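Local coordinates for protein alcohol dehydrogenase, zinc-containing (Streptococcus pneumoniae serotype 2, PDB 5YLN) that binds zinc and probably works as an NAD+-dependent alcohol dehydrogenase, interconverting alcohols and their aldehydes or ketones, at residues 92-97 and 106-111. Residues are numbered along the deposited sequence; the frame is centred on the assembly and turned at random.
Sequences CACGKC and AHCEDE. With ZN (zinc ion), chain F.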
ATOM      1  N   CYS A  92      -7.118  -9.537 -21.571  1.00 39.79           N
ATOM      2  CA  CYS A  92      -6.810 -10.851 -22.125  1.00 35.77           C
ATOM      3  C   CYS A  92      -5.811 -11.577 -21.237  1.00 36.65           C
ATOM      4  O   CYS A  92      -4.836 -10.978 -20.771  1.00 34.33           O
ATOM      5  CB  CYS A  92      -6.218 -10.730 -23.529  1.00 34.90           C
ATOM      6  SG  CYS A  92      -7.195  -9.744 -24.670  1.00 38.09           S
ATOM      7  N   ALA A  93      -6.020 -12.885 -21.065  1.00 36.08           N
ATOM      8  CA  ALA A  93      -5.200 -13.715 -20.186  1.00 37.53           C
ATOM      9  C   ALA A  93      -4.815 -14.997 -20.917  1.00 37.39           C
ATOM     10  O   ALA A  93      -5.688 -15.746 -21.353  1.00 44.26           O
ATOM     11  CB  ALA A  93      -5.958 -14.037 -18.889  1.00 29.13           C
ATOM     12  N   CYS A  94      -3.511 -15.264 -21.035  1.00 35.87           N
ATOM     13  CA  CYS A  94      -3.078 -16.503 -21.673  1.00 35.60           C
ATOM     14  C   CYS A  94      -3.257 -17.712 -20.752  1.00 41.19           C
ATOM     15  O   CYS A  94      -3.360 -18.837 -21.251  1.00 39.27           O
ATOM     16  CB  CYS A  94      -1.616 -16.388 -22.125  1.00 28.79           C
ATOM     17  SG  CYS A  94      -0.354 -16.582 -20.757  1.00 39.50           S
ATOM     18  N   GLY A  95      -3.312 -17.494 -19.430  1.00 36.01           N
ATOM     19  CA  GLY A  95      -3.546 -18.527 -18.441  1.00 44.15           C
ATOM     20  C   GLY A  95      -2.333 -19.352 -18.056  1.00 50.35           C
ATOM     21  O   GLY A  95      -2.460 -20.246 -17.212  1.00 53.98           O
ATOM     22  N   LYS A  96      -1.159 -19.068 -18.633  1.00 49.41           N
ATOM     23  CA  LYS A  96       0.020 -19.907 -18.484  1.00 44.08           C
ATOM     24  C   LYS A  96       1.280 -19.173 -18.044  1.00 45.16           C
ATOM     25  O   LYS A  96       2.242 -19.837 -17.649  1.00 45.00           O
ATOM     26  CB  LYS A  96       0.347 -20.623 -19.807  1.00 45.87           C
ATOM     27  CG  LYS A  96      -0.616 -21.704 -20.246  1.00 54.25           C
ATOM     28  CD  LYS A  96      -0.297 -22.083 -21.695  1.00 65.52           C
ATOM     29  CE  LYS A  96      -0.904 -23.414 -22.101  1.00 67.91           C
ATOM     30  NZ  LYS A  96      -0.603 -23.668 -23.537  1.00 73.15           N
ATOM     31  N   CYS A  97       1.334 -17.849 -18.131  1.00 45.19           N
ATOM     32  CA  CYS A  97       2.596 -17.158 -17.909  1.00 39.54           C
ATOM     33  C   CYS A  97       2.803 -16.870 -16.419  1.00 36.38           C
ATOM     34  O   CYS A  97       1.966 -17.183 -15.573  1.00 30.77           O
ATOM     35  CB  CYS A  97       2.639 -15.863 -18.708  1.00 33.67           C
ATOM     36  SG  CYS A  97       1.509 -14.639 -18.011  1.00 36.85           S
ATOM     37  N   ALA A 106      -4.003  -8.653 -15.510  1.00 28.42           N
ATOM     38  CA  ALA A 106      -3.602  -7.318 -15.923  1.00 28.40           C
ATOM     39  C   ALA A 106      -2.167  -7.272 -16.440  1.00 39.18           C
ATOM     40  O   ALA A 106      -1.816  -6.345 -17.188  1.00 36.10           O
ATOM     41  CB  ALA A 106      -3.780  -6.352 -14.742  1.00 24.76           C
ATOM     42  N   HIS A 107      -1.325  -8.245 -16.071  1.00 30.21           N
ATOM     43  CA  HIS A 107       0.066  -8.191 -16.500  1.00 33.57           C
ATOM     44  C   HIS A 107       0.500  -9.471 -17.193  1.00 36.07           C
ATOM     45  O   HIS A 107       1.677  -9.824 -17.165  1.00 34.58           O
ATOM     46  CB  HIS A 107       0.965  -7.842 -15.321  1.00 29.79           C
ATOM     47  CG  HIS A 107       0.713  -6.454 -14.828  1.00 30.99           C
ATOM     48  ND1 HIS A 107       1.239  -5.344 -15.455  1.00 36.50           N
ATOM     49  CD2 HIS A 107      -0.085  -5.985 -13.839  1.00 33.03           C
ATOM     50  CE1 HIS A 107       0.811  -4.253 -14.848  1.00 35.35           C
ATOM     51  NE2 HIS A 107       0.014  -4.614 -13.857  1.00 37.19           N
ATOM     52  N   CYS A 108      -0.438 -10.144 -17.867  1.00 34.08           N
ATOM     53  CA  CYS A 108      -0.099 -11.304 -18.686  1.00 33.13           C
ATOM     54  C   CYS A 108       0.982 -10.942 -19.708  1.00 33.83           C
ATOM     55  O   CYS A 108       0.916  -9.896 -20.361  1.00 37.31           O
ATOM     56  CB  CYS A 108      -1.363 -11.828 -19.381  1.00 27.12           C
ATOM     57  SG  CYS A 108      -1.025 -13.018 -20.700  1.00 36.26           S
ATOM     58  N   GLU A 109       1.984 -11.815 -19.849  1.00 27.13           N
ATOM     59  CA  GLU A 109       3.168 -11.537 -20.666  1.00 34.52           C
ATOM     60  C   GLU A 109       3.087 -12.089 -22.088  1.00 37.94           C
ATOM     61  O   GLU A 109       4.068 -12.002 -22.827  1.00 38.17           O
ATOM     62  CB  GLU A 109       4.430 -12.093 -19.990  1.00 39.61           C
ATOM     63  CG  GLU A 109       4.672 -11.567 -18.577  1.00 45.92           C
ATOM     64  CD  GLU A 109       5.963 -12.096 -17.923  1.00 49.91           C
ATOM     65  OE1 GLU A 109       6.698 -11.285 -17.315  1.00 50.38           O
ATOM     66  OE2 GLU A 109       6.236 -13.313 -18.002  1.00 44.24           O
ATOM     67  N   ASP A 110       1.957 -12.663 -22.492  1.00 43.70           N
ATOM     68  CA  ASP A 110       1.817 -13.293 -23.808  1.00 41.32           C
ATOM     69  C   ASP A 110       0.511 -12.793 -24.428  1.00 40.57           C
ATOM     70  O   ASP A 110      -0.540 -13.408 -24.223  1.00 41.40           O
ATOM     71  CB  ASP A 110       1.845 -14.805 -23.665  1.00 37.58           C
ATOM     72  CG  ASP A 110       1.510 -15.522 -24.955  1.00 48.71           C
ATOM     73  OD1 ASP A 110       1.681 -14.918 -26.035  1.00 50.57           O
ATOM     74  OD2 ASP A 110       1.054 -16.691 -24.880  1.00 55.16           O
ATOM     75  N   GLU A 111       0.596 -11.700 -25.186  1.00 32.12           N
ATOM     76  CA  GLU A 111      -0.554 -10.993 -25.762  1.00 30.20           C
ATOM     77  C   GLU A 111      -1.689 -10.881 -24.744  1.00 42.91           C
ATOM     78  O   GLU A 111      -2.815 -11.331 -24.959  1.00 50.31           O
ATOM     79  CB  GLU A 111      -1.053 -11.648 -27.063  1.00 34.53           C
ATOM     80  CG  GLU A 111      -1.881 -10.639 -27.947  1.00 34.63           C
ATOM     81  CD  GLU A 111      -2.407 -11.194 -29.293  1.00 43.65           C
ATOM     82  OE1 GLU A 111      -2.372 -12.420 -29.524  1.00 48.66           O
ATOM     83  OE2 GLU A 111      -2.866 -10.380 -30.136  1.00 48.71           O
TER
HETATM   84 ZN    ZN F 402      -0.509 -14.816 -19.227  0.71 39.83          ZN
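Cys108 turns its side chain toward residues 92-97. Cys108 CB lies close to the zinc ion because its own sulfur is bound there, and it also touches Cys92 O, 3.8 Å from Cys108 CB. With Cys108 SG swung anti to the backbone N (chi1 167°), Cys108 SG lies near Cys94 SG and Cys97 SG and binds the zinc ion at 2.4 Å. Two amide N-H groups also converge on this sulfur: Cys94 N from the facing segment, 3.4 Å from Cys108 SG at an N-H...S angle of 159°, and Asp110 N, two residues further along its own chain. Cys94 SG and Cys97 SG supply two more metal bonds, and Cys100, in the chain between the segments, completes the four-cysteine site. This is the structural zinc lobe of the zinc-containing alcohol dehydrogenases, a loop between strands 91-92 and 113-114 in the GroES-like domain; it is distinct from the zinc held by Cys42 and His64. Glu109 N points almost straight at Cys97 SG (3.4 Å, 171°), while Lys96 N donates to Cys94 SG. Each of these three sulfurs thus receives at least one amide hydrogen, which would be expected to temper the negative charge of the thiolates. Alongside Cys94, Asp110 OD2 lies 3.8 Å from Cys94 CB, a contact without a hydrogen bond. The Glu109 carboxylate turns to the dimer partner, where OE1 forms a salt bridge with Arg240 of the second subunit. Glu111 instead pairs with Lys28 and Arg129 of its own chain, while Glu111 O sits 3.7 Å from Cys92 CB.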